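Long-range contact in telomere length regulator taz1 (Schizosaccharomyces pombe, PDB 4ZMI), which binds double-stranded telomeric DNA, regulates telomere length and helps silence genes next to telomeres: residues 18-29 with 58-69. Residues are numbered along the deposited sequence; the frame is centred on the assembly and turned at random.
Sequences IANMAEQKVMMV and LYEFNEQLTTKY
Leu58 meets two residues a helical turn apart in a roughly antiparallel helix pair (151°): its CD2 lies 3.8 Å from Lys25 CB, while CD1 reaches Val29 CG2. One turn on, Phe61 illustrates how an aromatic knob fills a hole on a facing helix, its ring seated among Ile18, Met21, Ala22 and Lys25. With CG anti to the backbone N (chi1 178°), the ring points into the opposite helix, and its CZ comes 3.5 Å from Ile18 O, at the ring edge. Met21, bent at chi3, packs CE 3.5 Å from Phe61 CE1, and its SD, 5.3 Å from the ring centroid, makes an oblique Met-aromatic contact. Lys25 extends past the ring's root, NZ 3.3 Å from Phe61 CB, to a salt bridge with Asp57. An alanine in place of Phe61 would probably leave a gap between Ile18, Met21 and Ala22 and deprive the Met21 sulfur of its aromatic partner. Leu65 CD1 packs 3.7 Å from Ile18 CG2, and Tyr69 sets OH 3.4 Å from Ile18 CG1 while hydrogen-bonding Asp14. In Taz1's helical domain, helices 5-35 and 52-68 both pack on helix 95-107, whose Phe104 meets Phe61 edge-to-face; helix 43-50 touches Val29 and Leu58.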
ATOM      1  N   ILE A  18     -16.960  -6.732   5.448  1.00 94.24           N
ATOM      2  CA  ILE A  18     -15.614  -7.174   5.128  1.00 85.86           C
ATOM      3  C   ILE A  18     -14.619  -6.325   5.899  1.00 82.22           C
ATOM      4  O   ILE A  18     -13.613  -6.831   6.410  1.00 81.69           O
ATOM      5  CB  ILE A  18     -15.326  -7.059   3.627  1.00 85.10           C
ATOM      6  CG1 ILE A  18     -16.223  -8.021   2.827  1.00 79.08           C
ATOM      7  CG2 ILE A  18     -13.829  -7.264   3.344  1.00 71.50           C
ATOM      8  CD1 ILE A  18     -16.115  -9.472   3.276  1.00 82.41           C
ATOM      9  N   ALA A  19     -14.915  -5.032   5.995  1.00 76.61           N
ATOM     10  CA  ALA A  19     -14.104  -4.130   6.800  1.00 75.55           C
ATOM     11  C   ALA A  19     -13.968  -4.629   8.238  1.00 90.45           C
ATOM     12  O   ALA A  19     -12.881  -4.563   8.820  1.00 94.09           O
ATOM     13  CB  ALA A  19     -14.673  -2.721   6.771  1.00 72.19           C
ATOM     14  N   ASN A  20     -15.061  -5.137   8.807  1.00 91.50           N
ATOM     15  CA  ASN A  20     -15.032  -5.650  10.178  1.00 98.04           C
ATOM     16  C   ASN A  20     -14.118  -6.858  10.361  1.00105.17           C
ATOM     17  O   ASN A  20     -13.272  -6.868  11.258  1.00108.80           O
ATOM     18  CB  ASN A  20     -16.439  -5.986  10.684  1.00106.81           C
ATOM     19  CG  ASN A  20     -17.180  -4.771  11.185  1.00111.50           C
ATOM     20  OD1 ASN A  20     -16.583  -3.713  11.394  1.00109.06           O
ATOM     21  ND2 ASN A  20     -18.490  -4.913  11.385  1.00114.62           N
ATOM     22  N   MET A  21     -14.290  -7.874   9.519  1.00105.31           N
ATOM     23  CA  MET A  21     -13.408  -9.038   9.558  1.00107.29           C
ATOM     24  C   MET A  21     -11.965  -8.595   9.306  1.00111.35           C
ATOM     25  O   MET A  21     -11.019  -9.198   9.810  1.00114.23           O
ATOM     26  CB  MET A  21     -13.829 -10.078   8.517  1.00100.23           C
ATOM     27  CG  MET A  21     -15.308 -10.428   8.536  1.00103.58           C
ATOM     28  SD  MET A  21     -15.843 -11.102   6.948  1.00134.39           S
ATOM     29  CE  MET A  21     -14.809 -12.561   6.818  1.00108.38           C
ATOM     30  N   ALA A  22     -11.810  -7.528   8.528  1.00109.05           N
ATOM     31  CA  ALA A  22     -10.495  -6.991   8.225  1.00108.15           C
ATOM     32  C   ALA A  22      -9.836  -6.427   9.476  1.00113.07           C
ATOM     33  O   ALA A  22      -8.671  -6.713   9.745  1.00112.99           O
ATOM     34  CB  ALA A  22     -10.588  -5.924   7.145  1.00100.63           C
ATOM     35  N   GLU A  23     -10.577  -5.630  10.243  1.00116.72           N
ATOM     36  CA  GLU A  23     -10.006  -5.000  11.430  1.00121.94           C
ATOM     37  C   GLU A  23      -9.802  -6.004  12.558  1.00122.37           C
ATOM     38  O   GLU A  23      -9.063  -5.743  13.509  1.00119.07           O
ATOM     39  CB  GLU A  23     -10.840  -3.808  11.891  1.00127.21           C
ATOM     40  CG  GLU A  23     -10.086  -2.491  11.808  1.00132.42           C
ATOM     41  CD  GLU A  23     -10.996  -1.293  11.955  1.00142.32           C
ATOM     42  OE1 GLU A  23     -12.227  -1.494  12.040  1.00145.97           O
ATOM     43  OE2 GLU A  23     -10.482  -0.155  11.983  1.00145.94           O
ATOM     44  N   GLN A  24     -10.456  -7.153  12.437  1.00123.82           N
ATOM     45  CA  GLN A  24     -10.198  -8.264  13.336  1.00126.17           C
ATOM     46  C   GLN A  24      -8.760  -8.714  13.149  1.00117.45           C
ATOM     47  O   GLN A  24      -7.980  -8.735  14.097  1.00122.16           O
ATOM     48  CB  GLN A  24     -11.153  -9.421  13.044  1.00134.77           C
ATOM     49  CG  GLN A  24     -10.768 -10.734  13.707  1.00143.43           C
ATOM     50  CD  GLN A  24     -11.915 -11.345  14.485  1.00153.94           C
ATOM     51  OE1 GLN A  24     -12.786 -10.632  14.981  1.00160.78           O
ATOM     52  NE2 GLN A  24     -11.925 -12.670  14.594  1.00156.25           N
ATOM     53  N   LYS A  25      -8.406  -9.045  11.912  1.00106.26           N
ATOM     54  CA  LYS A  25      -7.093  -9.612  11.621  1.00 99.44           C
ATOM     55  C   LYS A  25      -5.964  -8.611  11.774  1.00 91.59           C
ATOM     56  O   LYS A  25      -4.825  -8.994  12.026  1.00 93.83           O
ATOM     57  CB  LYS A  25      -7.080 -10.214  10.224  1.00 97.24           C
ATOM     58  CG  LYS A  25      -8.333 -10.983   9.949  1.00 98.92           C
ATOM     59  CD  LYS A  25      -8.144 -11.984   8.855  1.00102.45           C
ATOM     60  CE  LYS A  25      -9.360 -12.873   8.786  1.00108.30           C
ATOM     61  NZ  LYS A  25      -9.148 -13.964   7.810  1.00115.77           N
ATOM     62  N   VAL A  26      -6.277  -7.331  11.620  1.00 86.12           N
ATOM     63  CA  VAL A  26      -5.278  -6.299  11.832  1.00 86.49           C
ATOM     64  C   VAL A  26      -4.882  -6.294  13.302  1.00 90.41           C
ATOM     65  O   VAL A  26      -3.697  -6.387  13.626  1.00 95.25           O
ATOM     66  CB  VAL A  26      -5.764  -4.902  11.384  1.00 81.63           C
ATOM     67  CG1 VAL A  26      -4.775  -3.832  11.796  1.00 75.89           C
ATOM     68  CG2 VAL A  26      -5.935  -4.873   9.892  1.00 82.03           C
ATOM     69  N   MET A  27      -5.877  -6.211  14.185  1.00 94.22           N
ATOM     70  CA  MET A  27      -5.637  -6.189  15.635  1.00 94.65           C
ATOM     71  C   MET A  27      -4.888  -7.429  16.108  1.00 97.51           C
ATOM     72  O   MET A  27      -4.034  -7.340  16.991  1.00103.42           O
ATOM     73  CB  MET A  27      -6.949  -6.041  16.411  1.00 95.60           C
ATOM     74  CG  MET A  27      -7.666  -4.716  16.187  1.00 95.96           C
ATOM     75  SD  MET A  27      -6.639  -3.283  16.588  1.00149.69           S
ATOM     76  CE  MET A  27      -6.842  -2.280  15.111  1.00131.26           C
ATOM     77  N   MET A  28      -5.209  -8.579  15.520  1.00 93.21           N
ATOM     78  CA  MET A  28      -4.473  -9.806  15.796  1.00 91.81           C
ATOM     79  C   MET A  28      -3.020  -9.662  15.393  1.00 93.85           C
ATOM     80  O   MET A  28      -2.129  -9.760  16.232  1.00 98.56           O
ATOM     81  CB  MET A  28      -5.083 -10.990  15.052  1.00 89.91           C
ATOM     82  CG  MET A  28      -4.070 -12.079  14.737  1.00 86.22           C
ATOM     83  SD  MET A  28      -4.825 -13.567  14.081  1.00136.51           S
ATOM     84  CE  MET A  28      -5.710 -12.923  12.665  1.00134.45           C
ATOM     85  N   VAL A  29      -2.789  -9.413  14.106  1.00 91.74           N
ATOM     86  CA  VAL A  29      -1.437  -9.319  13.576  1.00 85.29           C
ATOM     87  C   VAL A  29      -0.644  -8.259  14.322  1.00 84.09           C
ATOM     88  O   VAL A  29       0.530  -8.457  14.611  1.00 92.64           O
ATOM     89  CB  VAL A  29      -1.442  -9.021  12.054  1.00 71.58           C
ATOM     90  CG1 VAL A  29      -0.045  -8.681  11.559  1.00 62.19           C
ATOM     91  CG2 VAL A  29      -1.971 -10.208  11.300  1.00 65.51           C
ATOM     92  N   LEU A  58      -5.171 -15.701   6.659  1.00 92.51           N
ATOM     93  CA  LEU A  58      -4.883 -14.349   6.198  1.00 85.91           C
ATOM     94  C   LEU A  58      -4.938 -14.257   4.669  1.00 77.78           C
ATOM     95  O   LEU A  58      -5.624 -13.392   4.127  1.00 65.63           O
ATOM     96  CB  LEU A  58      -3.531 -13.857   6.732  1.00 81.87           C
ATOM     97  CG  LEU A  58      -3.503 -13.358   8.181  1.00 82.61           C
ATOM     98  CD1 LEU A  58      -2.080 -13.059   8.614  1.00 79.98           C
ATOM     99  CD2 LEU A  58      -4.381 -12.121   8.357  1.00 87.98           C
ATOM    100  N   TYR A  59      -4.240 -15.163   3.984  1.00 76.72           N
ATOM    101  CA  TYR A  59      -4.228 -15.167   2.522  1.00 78.15           C
ATOM    102  C   TYR A  59      -5.581 -15.537   1.900  1.00 88.26           C
ATOM    103  O   TYR A  59      -5.922 -15.017   0.831  1.00 91.06           O
ATOM    104  CB  TYR A  59      -3.100 -16.053   1.971  1.00 82.97           C
ATOM    105  CG  TYR A  59      -1.715 -15.433   2.086  1.00 98.03           C
ATOM    106  CD1 TYR A  59      -1.119 -15.238   3.329  1.00106.26           C
ATOM    107  CD2 TYR A  59      -0.996 -15.047   0.953  1.00105.53           C
ATOM    108  CE1 TYR A  59       0.148 -14.671   3.447  1.00106.76           C
ATOM    109  CE2 TYR A  59       0.280 -14.476   1.064  1.00104.89           C
ATOM    110  CZ  TYR A  59       0.842 -14.292   2.319  1.00104.49           C
ATOM    111  OH  TYR A  59       2.100 -13.734   2.461  1.00100.88           O
ATOM    112  N   GLU A  60      -6.358 -16.412   2.549  1.00 84.90           N
ATOM    113  CA  GLU A  60      -7.675 -16.761   1.999  1.00 87.16           C
ATOM    114  C   GLU A  60      -8.637 -15.575   2.056  1.00 75.34           C
ATOM    115  O   GLU A  60      -9.371 -15.319   1.099  1.00 68.12           O
ATOM    116  CB  GLU A  60      -8.296 -18.005   2.668  1.00 91.33           C
ATOM    117  CG  GLU A  60      -8.917 -17.747   4.039  1.00101.34           C
ATOM    118  CD  GLU A  60      -9.736 -18.909   4.549  1.00108.65           C
ATOM    119  OE1 GLU A  60     -10.541 -19.445   3.760  1.00114.67           O
ATOM    120  OE2 GLU A  60      -9.579 -19.279   5.734  1.00106.99           O
ATOM    121  N   PHE A  61      -8.633 -14.843   3.165  1.00 68.70           N
ATOM    122  CA  PHE A  61      -9.478 -13.667   3.260  1.00 74.77           C
ATOM    123  C   PHE A  61      -9.076 -12.626   2.208  1.00 83.30           C
ATOM    124  O   PHE A  61      -9.937 -12.011   1.576  1.00 90.10           O
ATOM    125  CB  PHE A  61      -9.399 -13.073   4.652  1.00 73.19           C
ATOM    126  CG  PHE A  61     -10.208 -11.823   4.822  1.00 80.78           C
ATOM    127  CD1 PHE A  61     -11.586 -11.885   4.895  1.00 89.30           C
ATOM    128  CD2 PHE A  61      -9.591 -10.590   4.926  1.00 77.75           C
ATOM    129  CE1 PHE A  61     -12.332 -10.737   5.060  1.00 91.33           C
ATOM    130  CE2 PHE A  61     -10.332  -9.438   5.094  1.00 78.77           C
ATOM    131  CZ  PHE A  61     -11.702  -9.511   5.160  1.00 88.88           C
ATOM    132  N   ASN A  62      -7.768 -12.449   2.014  1.00 68.16           N
ATOM    133  CA  ASN A  62      -7.261 -11.509   1.019  1.00 66.34           C
ATOM    134  C   ASN A  62      -7.583 -11.946  -0.386  1.00 61.62           C
ATOM    135  O   ASN A  62      -7.852 -11.129  -1.246  1.00 56.70           O
ATOM    136  CB  ASN A  62      -5.750 -11.343   1.160  1.00 65.35           C
ATOM    137  CG  ASN A  62      -5.147 -10.521   0.054  1.00 63.85           C
ATOM    138  OD1 ASN A  62      -4.581 -11.063  -0.893  1.00 71.65           O
ATOM    139  ND2 ASN A  62      -5.242  -9.202   0.174  1.00 55.19           N
ATOM    140  N   GLU A  63      -7.533 -13.249  -0.611  1.00 72.16           N
ATOM    141  CA  GLU A  63      -7.917 -13.825  -1.886  1.00 77.16           C
ATOM    142  C   GLU A  63      -9.380 -13.530  -2.251  1.00 84.91           C
ATOM    143  O   GLU A  63      -9.653 -13.114  -3.378  1.00 86.35           O
ATOM    144  CB  GLU A  63      -7.693 -15.331  -1.873  1.00 90.39           C
ATOM    145  CG  GLU A  63      -8.172 -16.028  -3.129  1.00 99.75           C
ATOM    146  CD  GLU A  63      -7.137 -15.992  -4.223  1.00104.18           C
ATOM    147  OE1 GLU A  63      -5.987 -15.601  -3.925  1.00100.77           O
ATOM    148  OE2 GLU A  63      -7.476 -16.358  -5.371  1.00109.53           O
ATOM    149  N   GLN A  64     -10.311 -13.754  -1.318  1.00 88.32           N
ATOM    150  CA  GLN A  64     -11.733 -13.496  -1.583  1.00 88.70           C
ATOM    151  C   GLN A  64     -11.906 -12.019  -1.879  1.00 84.63           C
ATOM    152  O   GLN A  64     -12.536 -11.647  -2.866  1.00 88.80           O
ATOM    153  CB  GLN A  64     -12.647 -13.907  -0.409  1.00 89.92           C
ATOM    154  CG  GLN A  64     -14.166 -13.667  -0.678  1.00111.46           C
ATOM    155  CD  GLN A  64     -15.017 -13.475   0.588  1.00109.75           C
ATOM    156  OE1 GLN A  64     -14.600 -13.823   1.696  1.00113.77           O
ATOM    157  NE2 GLN A  64     -16.214 -12.911   0.420  1.00101.55           N
ATOM    158  N   LEU A  65     -11.329 -11.186  -1.017  1.00 79.17           N
ATOM    159  CA  LEU A  65     -11.367  -9.737  -1.174  1.00 81.60           C
ATOM    160  C   LEU A  65     -10.957  -9.339  -2.587  1.00 82.98           C
ATOM    161  O   LEU A  65     -11.676  -8.632  -3.293  1.00 82.02           O
ATOM    162  CB  LEU A  65     -10.412  -9.104  -0.167  1.00 83.35           C
ATOM    163  CG  LEU A  65     -10.365  -7.586  -0.043  1.00 82.02           C
ATOM    164  CD1 LEU A  65     -11.717  -7.042   0.330  1.00 82.65           C
ATOM    165  CD2 LEU A  65      -9.356  -7.223   1.018  1.00 88.49           C
ATOM    166  N   THR A  66      -9.805  -9.849  -2.995  1.00 76.96           N
ATOM    167  CA  THR A  66      -9.194  -9.538  -4.278  1.00 67.55           C
ATOM    168  C   THR A  66     -10.012 -10.023  -5.472  1.00 65.94           C
ATOM    169  O   THR A  66     -10.238  -9.275  -6.416  1.00 62.18           O
ATOM    170  CB  THR A  66      -7.795 -10.146  -4.325  1.00 70.79           C
ATOM    171  OG1 THR A  66      -6.898  -9.304  -3.584  1.00 82.21           O
ATOM    172  CG2 THR A  66      -7.306 -10.289  -5.748  1.00 75.79           C
ATOM    173  N   THR A  67     -10.447 -11.277  -5.429  1.00 69.60           N
ATOM    174  CA  THR A  67     -11.174 -11.877  -6.542  1.00 70.98           C
ATOM    175  C   THR A  67     -12.613 -11.401  -6.595  1.00 77.20           C
ATOM    176  O   THR A  67     -13.113 -11.025  -7.654  1.00 81.27           O
ATOM    177  CB  THR A  67     -11.167 -13.411  -6.468  1.00 74.60           C
ATOM    178  OG1 THR A  67      -9.819 -13.885  -6.591  1.00 83.01           O
ATOM    179  CG2 THR A  67     -12.002 -14.000  -7.605  1.00 72.83           C
ATOM    180  N   LYS A  68     -13.281 -11.419  -5.448  1.00 82.28           N
ATOM    181  CA  LYS A  68     -14.694 -11.053  -5.411  1.00 81.76           C
ATOM    182  C   LYS A  68     -14.906  -9.578  -5.741  1.00 73.88           C
ATOM    183  O   LYS A  68     -15.795  -9.248  -6.519  1.00 67.47           O
ATOM    184  CB  LYS A  68     -15.328 -11.396  -4.058  1.00 83.07           C
ATOM    185  CG  LYS A  68     -16.798 -11.040  -3.965  1.00 89.57           C
ATOM    186  CD  LYS A  68     -17.425 -11.578  -2.695  1.00 96.26           C
ATOM    187  CE  LYS A  68     -18.916 -11.288  -2.669  1.00100.74           C
ATOM    188  NZ  LYS A  68     -19.592 -11.967  -1.532  1.00108.80           N
ATOM    189  N   TYR A  69     -14.085  -8.696  -5.169  1.00 66.68           N
ATOM    190  CA  TYR A  69     -14.316  -7.265  -5.322  1.00 61.65           C
ATOM    191  C   TYR A  69     -13.496  -6.597  -6.415  1.00 59.87           C
ATOM    192  O   TYR A  69     -13.533  -5.380  -6.563  1.00 62.40           O
ATOM    193  CB  TYR A  69     -14.187  -6.549  -3.993  1.00 68.16           C
ATOM    194  CG  TYR A  69     -15.079  -7.182  -2.964  1.00 82.54           C
ATOM    195  CD1 TYR A  69     -14.553  -7.939  -1.930  1.00 89.58           C
ATOM    196  CD2 TYR A  69     -16.456  -7.062  -3.056  1.00 86.14           C
ATOM    197  CE1 TYR A  69     -15.375  -8.532  -0.999  1.00 94.06           C
ATOM    198  CE2 TYR A  69     -17.281  -7.651  -2.131  1.00 93.85           C
ATOM    199  CZ  TYR A  69     -16.736  -8.385  -1.106  1.00 99.14           C
ATOM    200  OH  TYR A  69     -17.560  -8.977  -0.183  1.00113.08           O
TER